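Local coordinates for protein alpha-1,3-glucanase (Bacillus circulans, PDB 5ZRU) that hydrolyses alpha-1,3-glucan as a family GH87 enzyme, this chain being its catalytic unit, which binds calcium and zinc ions, at residues Glu294-Lys299 against His318-Phe323; Gly322-Asp327 against Leu350-Asn355. One frame throughout, in Å; residues are numbered along the deposited sequence.

Contact 1 (Glu294-Lys299 against His318-Phe323); sequences EQAVYK and HFECGF. With ZN (zinc ion), chain G.
E320 reaches into the loop 294-299 and is held there from several directions. Its CG stands anti to the backbone N (chi1 174°) and the chain beyond it is extended, which carries the carboxylate in among A296, V297 and K299. OE1 takes the N-H of Y298 at 2.9 Å, nearly in line with the C-O bond and with a fairly straight angle of 164°. The backbone repays this: E320 N donates to Y298 O at 2.9 Å, from well above the carbonyl plane. The methyl of A296 packs against the carboxylate, its CB 3.5 Å from E320 CD. K299 crosses E320 at a slant; bent at chi2, it lays CD and CE beside OE1, and NZ and E320 OE1 form a long salt bridge of 3.8 Å. CG of K299 rests 3.6 Å from CB of C321, and the K299 ammonium makes a cation-pi contact with W324. Beyond the polar cluster, the Y298 and F319 side chains cross nearly perpendicularly, their ring planes inclined at about 47°, with CD1 of F319 at the edge of the Y298 ring, 3.8 Å from CD1 of Y298; the Y298 hydroxyl is bonded to N261. A water joins the pieces: it donates to E294 O and to E320 OE2 (2.6 Å) and accepts from V297 N and K299 NZ. With an alanine in place of E320, the Y298 N-H and the K299 ammonium would probably be left without their carboxylate partner and the water would lose one of its acceptors. E294 itself turns outward, binding zinc through OE2 alongside H123. The chemistry therefore implies a loop tied to 318-323 mainly by one carboxylate, with both its oxygens engaged, and joined by water to the backbone of a zinc ligand.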
loop_
_atom_site.group_PDB
_atom_site.type_symbol
_atom_site.label_atom_id
_atom_site.label_comp_id
_atom_site.label_asym_id
_atom_site.label_seq_id
_atom_site.Cartn_x
_atom_site.Cartn_y
_atom_site.Cartn_z
ATOM N N GLU A 294 6.050 -14.210 8.894
ATOM C CA GLU A 294 4.617 -14.436 8.681
ATOM C C GLU A 294 3.861 -14.821 9.951
ATOM O O GLU A 294 2.679 -15.189 9.874
ATOM C CB GLU A 294 4.351 -15.495 7.602
ATOM C CG GLU A 294 5.007 -15.201 6.269
ATOM C CD GLU A 294 6.229 -16.068 6.007
ATOM O OE1 GLU A 294 7.355 -15.607 6.279
ATOM O OE2 GLU A 294 6.064 -17.210 5.535
ATOM N N GLN A 295 4.495 -14.743 11.120
ATOM C CA GLN A 295 3.835 -15.027 12.388
ATOM C C GLN A 295 3.637 -13.774 13.231
ATOM O O GLN A 295 3.471 -13.884 14.449
ATOM C CB GLN A 295 4.630 -16.057 13.197
ATOM C CG GLN A 295 4.773 -17.433 12.565
ATOM C CD GLN A 295 5.595 -18.378 13.442
ATOM O OE1 GLN A 295 5.193 -18.717 14.557
ATOM N NE2 GLN A 295 6.756 -18.788 12.945
ATOM N N ALA A 296 3.660 -12.584 12.614
ATOM C CA ALA A 296 3.571 -11.358 13.405
ATOM C C ALA A 296 2.202 -11.218 14.064
ATOM O O ALA A 296 2.109 -10.717 15.189
ATOM C CB ALA A 296 3.874 -10.133 12.538
ATOM N N VAL A 297 1.138 -11.657 13.379
ATOM C CA VAL A 297 -0.247 -11.476 13.821
ATOM C C VAL A 297 -0.452 -10.046 14.313
ATOM O O VAL A 297 -0.882 -9.809 15.450
ATOM C CB VAL A 297 -0.618 -12.507 14.901
ATOM C CG1 VAL A 297 -2.136 -12.533 15.113
ATOM C CG2 VAL A 297 -0.117 -13.874 14.478
ATOM N N TYR A 298 -0.140 -9.082 13.459
ATOM C CA TYR A 298 -0.033 -7.687 13.883
ATOM C C TYR A 298 -0.419 -6.816 12.687
ATOM O O TYR A 298 0.290 -5.884 12.298
ATOM C CB TYR A 298 1.385 -7.428 14.404
ATOM C CG TYR A 298 1.627 -6.245 15.333
ATOM C CD1 TYR A 298 1.064 -4.996 15.085
ATOM C CD2 TYR A 298 2.475 -6.373 16.433
ATOM C CE1 TYR A 298 1.327 -3.908 15.914
ATOM C CE2 TYR A 298 2.753 -5.291 17.266
ATOM C CZ TYR A 298 2.178 -4.056 16.994
ATOM O OH TYR A 298 2.439 -2.980 17.813
ATOM N N LYS A 299 -1.533 -7.165 12.052
ATOM C CA LYS A 299 -2.078 -6.330 10.994
ATOM C C LYS A 299 -2.918 -5.215 11.611
ATOM O O LYS A 299 -3.392 -5.322 12.746
ATOM C CB LYS A 299 -2.926 -7.154 10.020
ATOM C CG LYS A 299 -2.190 -8.292 9.310
ATOM C CD LYS A 299 -2.399 -9.638 10.021
ATOM C CE LYS A 299 -1.851 -10.791 9.166
ATOM N NZ LYS A 299 -2.051 -12.123 9.810
ATOM N N HIS A 318 2.727 1.008 9.115
ATOM C CA HIS A 318 3.741 0.298 9.891
ATOM C C HIS A 318 3.222 -0.985 10.523
ATOM O O HIS A 318 3.838 -1.516 11.457
ATOM C CB HIS A 318 4.361 1.210 10.959
ATOM C CG HIS A 318 4.877 2.497 10.405
ATOM N ND1 HIS A 318 4.753 3.698 11.067
ATOM C CD2 HIS A 318 5.515 2.769 9.242
ATOM C CE1 HIS A 318 5.291 4.659 10.334
ATOM N NE2 HIS A 318 5.763 4.119 9.224
ATOM N N PHE A 319 2.117 -1.525 10.025
ATOM C CA PHE A 319 1.647 -2.814 10.515
ATOM C C PHE A 319 2.204 -3.934 9.648
ATOM O O PHE A 319 2.852 -3.698 8.630
ATOM C CB PHE A 319 0.116 -2.838 10.556
ATOM C CG PHE A 319 -0.457 -1.925 11.607
ATOM C CD1 PHE A 319 -0.619 -2.371 12.913
ATOM C CD2 PHE A 319 -0.772 -0.611 11.304
ATOM C CE1 PHE A 319 -1.116 -1.524 13.900
ATOM C CE2 PHE A 319 -1.277 0.245 12.274
ATOM C CZ PHE A 319 -1.442 -0.209 13.583
ATOM N N GLU A 320 1.958 -5.174 10.073
ATOM C CA GLU A 320 2.352 -6.322 9.264
ATOM C C GLU A 320 1.691 -6.256 7.898
ATOM O O GLU A 320 2.349 -6.391 6.863
ATOM C CB GLU A 320 1.966 -7.613 9.984
ATOM C CG GLU A 320 2.196 -8.877 9.176
ATOM C CD GLU A 320 1.618 -10.097 9.859
ATOM O OE1 GLU A 320 0.823 -9.924 10.809
ATOM O OE2 GLU A 320 1.953 -11.224 9.446
ATOM N N CYS A 321 0.375 -6.062 7.892
ATOM C CA CYS A 321 -0.406 -5.682 6.730
ATOM C C CYS A 321 -1.348 -4.577 7.181
ATOM O O CYS A 321 -1.645 -4.457 8.373
ATOM C CB CYS A 321 -1.241 -6.844 6.172
ATOM S SG CYS A 321 -0.356 -8.375 5.833
ATOM N N GLY A 322 -1.843 -3.796 6.229
ATOM C CA GLY A 322 -2.865 -2.814 6.570
ATOM C C GLY A 322 -4.136 -3.494 7.051
ATOM O O GLY A 322 -4.626 -3.229 8.157
ATOM N N PHE A 323 -4.671 -4.372 6.204
ATOM C CA PHE A 323 -5.863 -5.171 6.465
ATOM C C PHE A 323 -5.579 -6.623 6.117
ATOM O O PHE A 323 -5.057 -6.906 5.037
ATOM C CB PHE A 323 -7.061 -4.729 5.589
ATOM C CG PHE A 323 -7.628 -3.380 5.939
ATOM C CD1 PHE A 323 -6.940 -2.213 5.621
ATOM C CD2 PHE A 323 -8.853 -3.283 6.567
ATOM C CE1 PHE A 323 -7.481 -0.964 5.925
ATOM C CE2 PHE A 323 -9.398 -2.048 6.869
ATOM C CZ PHE A 323 -8.719 -0.892 6.552
HETATM ZN ZN ZN G . 7.762 -18.258 5.097
HETATM O O HOH W 1 0.838 -13.111 10.813
HETATM O O HOH W 2 7.018 -20.080 3.726
#

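Contact 2 (Gly322-Asp327 against Leu350-Asn355); sequences GFWVGD and LADGVN. With CA (calcium ion), chain J.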
loop_
_atom_site.group_PDB
_atom_site.type_symbol
_atom_site.label_atom_id
_atom_site.label_comp_id
_atom_site.label_asym_id
_atom_site.label_seq_id
_atom_site.Cartn_x
_atom_site.Cartn_y
_atom_site.Cartn_z
ATOM N N GLY A 322 -1.843 -3.796 6.229
ATOM C CA GLY A 322 -2.865 -2.814 6.570
ATOM C C GLY A 322 -4.136 -3.494 7.051
ATOM O O GLY A 322 -4.626 -3.229 8.157
ATOM N N PHE A 323 -4.671 -4.372 6.204
ATOM C CA PHE A 323 -5.863 -5.171 6.465
ATOM C C PHE A 323 -5.579 -6.623 6.117
ATOM O O PHE A 323 -5.057 -6.906 5.037
ATOM C CB PHE A 323 -7.061 -4.729 5.589
ATOM C CG PHE A 323 -7.628 -3.380 5.939
ATOM C CD1 PHE A 323 -6.940 -2.213 5.621
ATOM C CD2 PHE A 323 -8.853 -3.283 6.567
ATOM C CE1 PHE A 323 -7.481 -0.964 5.925
ATOM C CE2 PHE A 323 -9.398 -2.048 6.869
ATOM C CZ PHE A 323 -8.719 -0.892 6.552
ATOM N N TRP A 324 -5.981 -7.550 6.984
ATOM C CA TRP A 324 -6.045 -8.966 6.607
ATOM C C TRP A 324 -7.448 -9.480 6.915
ATOM O O TRP A 324 -7.779 -9.755 8.073
ATOM C CB TRP A 324 -4.986 -9.801 7.324
ATOM C CG TRP A 324 -4.876 -11.162 6.713
ATOM C CD1 TRP A 324 -5.657 -12.259 6.977
ATOM C CD2 TRP A 324 -3.951 -11.559 5.694
ATOM N NE1 TRP A 324 -5.258 -13.319 6.182
ATOM C CE2 TRP A 324 -4.205 -12.913 5.399
ATOM C CE3 TRP A 324 -2.912 -10.901 5.015
ATOM C CZ2 TRP A 324 -3.467 -13.619 4.439
ATOM C CZ3 TRP A 324 -2.181 -11.607 4.068
ATOM C CH2 TRP A 324 -2.459 -12.948 3.791
ATOM N N VAL A 325 -8.283 -9.591 5.884
ATOM C CA VAL A 325 -9.687 -9.951 6.061
ATOM C C VAL A 325 -9.794 -11.462 5.907
ATOM O O VAL A 325 -9.572 -11.999 4.821
ATOM C CB VAL A 325 -10.581 -9.217 5.056
ATOM C CG1 VAL A 325 -12.064 -9.465 5.358
ATOM C CG2 VAL A 325 -10.271 -7.730 5.118
ATOM N N GLY A 326 -10.123 -12.151 6.997
ATOM C CA GLY A 326 -10.221 -13.595 6.917
ATOM C C GLY A 326 -10.392 -14.281 8.252
ATOM O O GLY A 326 -9.743 -13.925 9.241
ATOM N N ASP A 327 -11.269 -15.279 8.277
ATOM C CA ASP A 327 -11.560 -16.034 9.486
ATOM C C ASP A 327 -10.663 -17.256 9.585
ATOM O O ASP A 327 -10.598 -18.058 8.647
ATOM C CB ASP A 327 -13.014 -16.489 9.510
ATOM C CG ASP A 327 -13.295 -17.404 10.676
ATOM O OD1 ASP A 327 -12.998 -16.994 11.822
ATOM O OD2 ASP A 327 -13.793 -18.524 10.447
ATOM N N LEU A 350 4.704 -3.663 6.355
ATOM C CA LEU A 350 5.788 -4.608 6.084
ATOM C C LEU A 350 5.404 -5.667 5.057
ATOM O O LEU A 350 6.292 -6.325 4.503
ATOM C CB LEU A 350 6.224 -5.286 7.390
ATOM C CG LEU A 350 6.931 -4.343 8.367
ATOM C CD1 LEU A 350 6.814 -4.824 9.796
ATOM C CD2 LEU A 350 8.416 -4.174 7.979
ATOM N N ALA A 351 4.111 -5.836 4.786
ATOM C CA ALA A 351 3.627 -6.783 3.783
ATOM C C ALA A 351 2.405 -6.191 3.078
ATOM O O ALA A 351 2.418 -5.004 2.757
ATOM C CB ALA A 351 3.303 -8.139 4.423
ATOM N N ASP A 352 1.349 -6.986 2.848
ATOM C CA ASP A 352 0.229 -6.540 2.013
ATOM C C ASP A 352 -0.408 -5.262 2.544
ATOM O O ASP A 352 -0.550 -5.078 3.755
ATOM C CB ASP A 352 -0.882 -7.597 1.945
ATOM C CG ASP A 352 -0.394 -8.942 1.471
ATOM O OD1 ASP A 352 0.654 -9.388 1.975
ATOM O OD2 ASP A 352 -1.092 -9.560 0.634
ATOM N N GLY A 353 -0.860 -4.403 1.630
ATOM C CA GLY A 353 -1.758 -3.336 2.034
ATOM C C GLY A 353 -3.102 -3.876 2.502
ATOM O O GLY A 353 -3.517 -3.638 3.640
ATOM N N VAL A 354 -3.788 -4.618 1.635
ATOM C CA VAL A 354 -5.063 -5.258 1.956
ATOM C C VAL A 354 -5.054 -6.639 1.324
ATOM O O VAL A 354 -4.753 -6.775 0.132
ATOM C CB VAL A 354 -6.287 -4.481 1.426
ATOM C CG1 VAL A 354 -7.602 -5.254 1.760
ATOM C CG2 VAL A 354 -6.341 -3.065 1.980
ATOM N N ASN A 355 -5.401 -7.661 2.101
ATOM C CA ASN A 355 -5.635 -8.982 1.537
ATOM C C ASN A 355 -7.038 -9.446 1.904
ATOM O O ASN A 355 -7.380 -9.531 3.089
ATOM C CB ASN A 355 -4.577 -9.982 2.011
ATOM C CG ASN A 355 -4.539 -11.234 1.149
ATOM O OD1 ASN A 355 -5.565 -11.878 0.909
ATOM N ND2 ASN A 355 -3.355 -11.571 0.655
HETATM CA CA CA J . 1.170 -11.038 0.391
HETATM O O HOH W 3 2.341 -12.662 -0.419
HETATM O O HOH W 4 0.252 -12.811 1.503
HETATM O O HOH W 5 1.948 -11.628 2.464
HETATM O O HOH W 6 -0.171 -11.035 -1.179
#
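Segments 322-327 and 350-355 run parallel and in register where F323 faces V354 (CA to CA 4.6 Å) and W324 faces N355. The bonds follow the parallel pattern: N355 N donates to F323 O, and V325 N donates to N355 O at 2.9 Å. At the strand starts F323 N bonds to G353 O, and one step earlier G322 N bonds to D352 O at 3.1 Å in the carbonyl plane. The residues on the two faces of this pair differ in character. On one, F323 and V354 run alongside one another in the same direction, and CD1 of F323 touches CG2 of V354 at 3.8 Å; I341 and I346 pack against both, and the F323 ring stacks with F301. On the other, the backbone pairing of N355 beside W324 puts CB of N355 over the face of the indole, 3.8 Å from the centre of the six-membered ring, in a CH-pi contact. CG of N355, anti to its main-chain nitrogen (chi1 -163°), then sends the amide past the ring rim at CH2 toward D352. The amide is turned 32° from the ring plane, and its ND2 donates to D352 OD2 at 3.0 Å, approaching from above the carboxylate plane. That carboxylate grips calcium unevenly, OD1 at 2.3 Å and OD2 at 2.7 Å, with D375 and four waters also among the ligands. N355 thus acts as a second-shell residue, tying a calcium ligand to the strand, while the indole NE1 is bonded to Y328 OH. Strand 323-325 lies between 301-302 and 354-357, and the latter pairs on to 378-381, all parallel; this succession is consistent with a parallel beta-helix of the pectate-lyase-like clan, here with a calcium site beside the start of one strand.

How the contacts relate
Both contacts are mainly buried, lie in the D2 region, and share G322 and F323, so that contact 1 passes straight into contact 2. Their centres are about 7 Å apart. Contact 1 joins two loops that precede strands 301-302 and 323-325; its margin at E294 is exposed, where zinc binds. Contact 2 pairs strand 323-325 with strand 354-357 through regular backbone bonds. Each holds a buried acid, but E320 of contact 1 accepts from a backbone N-H and a water, whereas D352 of contact 2 binds calcium. The seam is continuous: F319 O probably accepts a bond from L350 N, C321 packs on D352, and K299 lies against W324.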